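Local coordinates for protein truncated hemoglobin 4 (Chlamydomonas reinhardtii, PDB 6BME) that binds a heme whose iron takes a lysine as axial ligand, and probably binds oxygen, as truncated hemoglobins generally do, at residues P28-F33 with L80-K85. Numbering follows the deposited sequence.
With HEM (protoporphyrin IX containing Fe), chain C.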
loop_
_atom_site.group_PDB
_atom_site.type_symbol
_atom_site.label_atom_id
_atom_site.label_comp_id
_atom_site.label_asym_id
_atom_site.label_seq_id
_atom_site.Cartn_x
_atom_site.Cartn_y
_atom_site.Cartn_z
ATOM N N PRO A 28 -4.844 12.810 -8.038
ATOM C CA PRO A 28 -6.207 13.296 -7.758
ATOM C C PRO A 28 -7.231 12.190 -7.602
ATOM O O PRO A 28 -8.285 12.424 -6.992
ATOM C CB PRO A 28 -6.521 14.180 -8.977
ATOM C CG PRO A 28 -5.606 13.663 -10.064
ATOM C CD PRO A 28 -4.347 13.262 -9.352
ATOM N N ASP A 29 -6.969 10.998 -8.133
ATOM C CA ASP A 29 -7.905 9.893 -7.982
ATOM C C ASP A 29 -7.802 9.205 -6.626
ATOM O O ASP A 29 -8.730 8.483 -6.243
ATOM C CB ASP A 29 -7.691 8.869 -9.097
ATOM C CG ASP A 29 -8.221 9.359 -10.441
ATOM O OD1 ASP A 29 -9.075 10.266 -10.430
ATOM O OD2 ASP A 29 -7.784 8.843 -11.497
ATOM N N LEU A 30 -6.723 9.427 -5.888
ATOM C CA LEU A 30 -6.497 8.757 -4.610
ATOM C C LEU A 30 -6.486 9.695 -3.414
ATOM O O LEU A 30 -6.931 9.312 -2.334
ATOM C CB LEU A 30 -5.169 8.006 -4.649
ATOM C CG LEU A 30 -5.055 6.951 -5.745
ATOM C CD1 LEU A 30 -3.637 6.434 -5.828
ATOM C CD2 LEU A 30 -6.047 5.810 -5.470
ATOM N N GLU A 31 -5.967 10.908 -3.577
ATOM C CA GLU A 31 -5.876 11.848 -2.463
ATOM C C GLU A 31 -7.171 11.989 -1.667
ATOM O O GLU A 31 -7.094 12.026 -0.426
ATOM C CB GLU A 31 -5.396 13.205 -3.006
ATOM C CG GLU A 31 -5.410 14.346 -2.005
ATOM C CD GLU A 31 -6.775 15.015 -1.888
ATOM O OE1 GLU A 31 -7.524 15.065 -2.890
ATOM O OE2 GLU A 31 -7.103 15.476 -0.781
ATOM N N PRO A 32 -8.363 12.050 -2.274
ATOM C CA PRO A 32 -9.565 12.253 -1.451
ATOM C C PRO A 32 -9.772 11.191 -0.386
ATOM O O PRO A 32 -10.363 11.509 0.648
ATOM C CB PRO A 32 -10.698 12.258 -2.488
ATOM C CG PRO A 32 -10.047 12.809 -3.712
ATOM C CD PRO A 32 -8.698 12.102 -3.710
ATOM N N PHE A 33 -9.294 9.955 -0.584
ATOM C CA PHE A 33 -9.414 8.944 0.469
ATOM C C PHE A 33 -8.560 9.267 1.686
ATOM O O PHE A 33 -8.799 8.711 2.762
ATOM C CB PHE A 33 -9.033 7.555 -0.053
ATOM C CG PHE A 33 -10.010 7.004 -1.050
ATOM C CD1 PHE A 33 -11.236 6.504 -0.624
ATOM C CD2 PHE A 33 -9.717 7.008 -2.406
ATOM C CE1 PHE A 33 -12.159 6.002 -1.532
ATOM C CE2 PHE A 33 -10.635 6.521 -3.333
ATOM C CZ PHE A 33 -11.864 6.006 -2.889
ATOM N N LEU A 80 -11.352 -1.522 -7.191
ATOM C CA LEU A 80 -10.164 -2.180 -7.721
ATOM C C LEU A 80 -9.297 -1.223 -8.530
ATOM O O LEU A 80 -8.072 -1.400 -8.591
ATOM C CB LEU A 80 -10.577 -3.379 -8.579
ATOM C CG LEU A 80 -11.069 -4.622 -7.833
ATOM C CD1 LEU A 80 -11.539 -5.658 -8.814
ATOM C CD2 LEU A 80 -9.969 -5.198 -6.919
ATOM N N THR A 81 -9.903 -0.232 -9.189
ATOM C CA THR A 81 -9.094 0.746 -9.907
ATOM C C THR A 81 -8.227 1.522 -8.922
ATOM O O THR A 81 -7.049 1.779 -9.179
ATOM C CB THR A 81 -9.982 1.699 -10.710
ATOM O OG1 THR A 81 -10.881 0.943 -11.541
ATOM C CG2 THR A 81 -9.136 2.598 -11.616
ATOM N N HIS A 82 -8.789 1.878 -7.772
ATOM C CA HIS A 82 -7.985 2.551 -6.763
ATOM C C HIS A 82 -6.857 1.648 -6.276
ATOM O O HIS A 82 -5.705 2.093 -6.175
ATOM C CB HIS A 82 -8.873 2.998 -5.607
ATOM C CG HIS A 82 -9.960 3.941 -6.022
ATOM N ND1 HIS A 82 -11.278 3.755 -5.671
ATOM C CD2 HIS A 82 -9.925 5.066 -6.773
ATOM C CE1 HIS A 82 -12.007 4.735 -6.173
ATOM N NE2 HIS A 82 -11.213 5.537 -6.856
ATOM N N PHE A 83 -7.165 0.369 -5.997
ATOM C CA PHE A 83 -6.134 -0.574 -5.553
ATOM C C PHE A 83 -5.013 -0.684 -6.575
ATOM O O PHE A 83 -3.827 -0.696 -6.217
ATOM C CB PHE A 83 -6.724 -1.962 -5.299
ATOM C CG PHE A 83 -5.678 -3.009 -4.968
ATOM C CD1 PHE A 83 -5.002 -3.693 -5.977
ATOM C CD2 PHE A 83 -5.351 -3.289 -3.645
ATOM C CE1 PHE A 83 -4.026 -4.632 -5.674
ATOM C CE2 PHE A 83 -4.381 -4.235 -3.328
ATOM C CZ PHE A 83 -3.712 -4.905 -4.343
ATOM N N ASP A 84 -5.375 -0.836 -7.855
ATOM C CA ASP A 84 -4.358 -0.998 -8.888
ATOM C C ASP A 84 -3.504 0.252 -9.040
ATOM O O ASP A 84 -2.342 0.156 -9.458
ATOM C CB ASP A 84 -5.010 -1.362 -10.225
ATOM C CG ASP A 84 -5.643 -2.742 -10.206
ATOM O OD1 ASP A 84 -5.227 -3.568 -9.366
ATOM O OD2 ASP A 84 -6.558 -3.010 -11.025
ATOM N N LYS A 85 -4.067 1.433 -8.752
ATOM C CA LYS A 85 -3.276 2.657 -8.847
ATOM C C LYS A 85 -2.302 2.761 -7.676
ATOM O O LYS A 85 -1.133 3.113 -7.870
ATOM C CB LYS A 85 -4.197 3.882 -8.910
ATOM C CG LYS A 85 -3.546 5.135 -9.510
ATOM C CD LYS A 85 -3.250 4.956 -11.021
ATOM C CE LYS A 85 -2.441 6.121 -11.579
ATOM N NZ LYS A 85 -3.233 7.392 -11.496
HETATM C CHA HEM C . -5.184 2.289 6.375
HETATM C CHB HEM C . -2.248 -1.007 4.408
HETATM C CHC HEM C . -4.648 -0.467 0.237
HETATM C CHD HEM C . -6.206 3.803 1.858
HETATM C C1A HEM C . -4.198 1.332 6.275
HETATM C C2A HEM C . -3.321 0.821 7.321
HETATM C C3A HEM C . -2.510 -0.085 6.741
HETATM C C4A HEM C . -2.840 -0.181 5.338
HETATM C CMA HEM C . -1.402 -0.935 7.395
HETATM C CAA HEM C . -3.318 1.228 8.828
HETATM C CBA HEM C . -3.022 2.717 9.020
HETATM C CGA HEM C . -2.801 3.086 10.475
HETATM O O1A HEM C . -3.742 2.916 11.313
HETATM O O2A HEM C . -1.675 3.578 10.781
HETATM C C1B HEM C . -2.735 -1.245 3.137
HETATM C C2B HEM C . -2.442 -2.385 2.292
HETATM C C3B HEM C . -3.125 -2.225 1.150
HETATM C C4B HEM C . -3.839 -0.974 1.226
HETATM C CMB HEM C . -1.535 -3.580 2.672
HETATM C CAB HEM C . -3.175 -3.123 -0.110
HETATM C CBB HEM C . -2.220 -3.992 -0.442
HETATM C C1C HEM C . -5.203 0.784 0.275
HETATM C C2C HEM C . -5.797 1.472 -0.833
HETATM C C3C HEM C . -6.212 2.665 -0.417
HETATM C C4C HEM C . -5.912 2.765 1.002
HETATM C CMC HEM C . -5.886 0.904 -2.266
HETATM C CAC HEM C . -6.890 3.716 -1.317
HETATM C CBC HEM C . -6.660 5.020 -1.135
HETATM C C1D HEM C . -6.137 3.727 3.239
HETATM C C2D HEM C . -6.680 4.684 4.180
HETATM C C3D HEM C . -6.390 4.267 5.412
HETATM C C4D HEM C . -5.658 3.029 5.307
HETATM C CMD HEM C . -7.432 5.967 3.787
HETATM C CAD HEM C . -6.725 4.962 6.764
HETATM C CBD HEM C . -8.172 4.696 7.154
HETATM C CGD HEM C . -8.437 5.447 8.439
HETATM O O1D HEM C . -7.539 5.473 9.318
HETATM O O2D HEM C . -9.550 6.001 8.586
HETATM N NA HEM C . -3.861 0.710 5.095
HETATM N NB HEM C . -3.598 -0.401 2.455
HETATM N NC HEM C . -5.301 1.597 1.378
HETATM N ND HEM C . -5.526 2.715 3.964
HETATM FE FE HEM C . -4.559 1.168 3.208
HETATM O O HOH W 1 -6.237 6.556 -11.227
HETATM O O HOH W 2 -10.905 7.937 -8.408
#
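Phe33 and His82 both turn CG anti to their own carbonyl carbon (chi1 -69° and -60°), which swings the two rings together in a T-shaped stack. The edge of the phenyl ring points into one face of the imidazole, with CE2 3.5 Å above the imidazole plane over its centre and the ring planes at 69°. Water 2 lies in the imidazole plane, 2.9 Å from His82 NE2, and donates a hydrogen bond to the backbone O of Asp29. A phenylalanine in place of His82 would probably leave this water without its partner on the helix. Beside the stack, Leu30 divides its methyls: CD2 packs 4.0 Å from His82 CB, while CD1 rests 3.9 Å from CG of Lys85. The bent lysine chain carries NZ to a salt bridge with Asp27, and water 1 links the same NZ to Asp29 OD2. Phe33 CB also lies 3.6 Å from the heme vinyl carbon CBC, and Phe83 CE2 3.6 Å from CAB of another vinyl. The contact thus joins the loop between helices 10-25 and 39-53 to helix 80-96 beside the vinyl edge of the heme in this 2-on-2 globin fold.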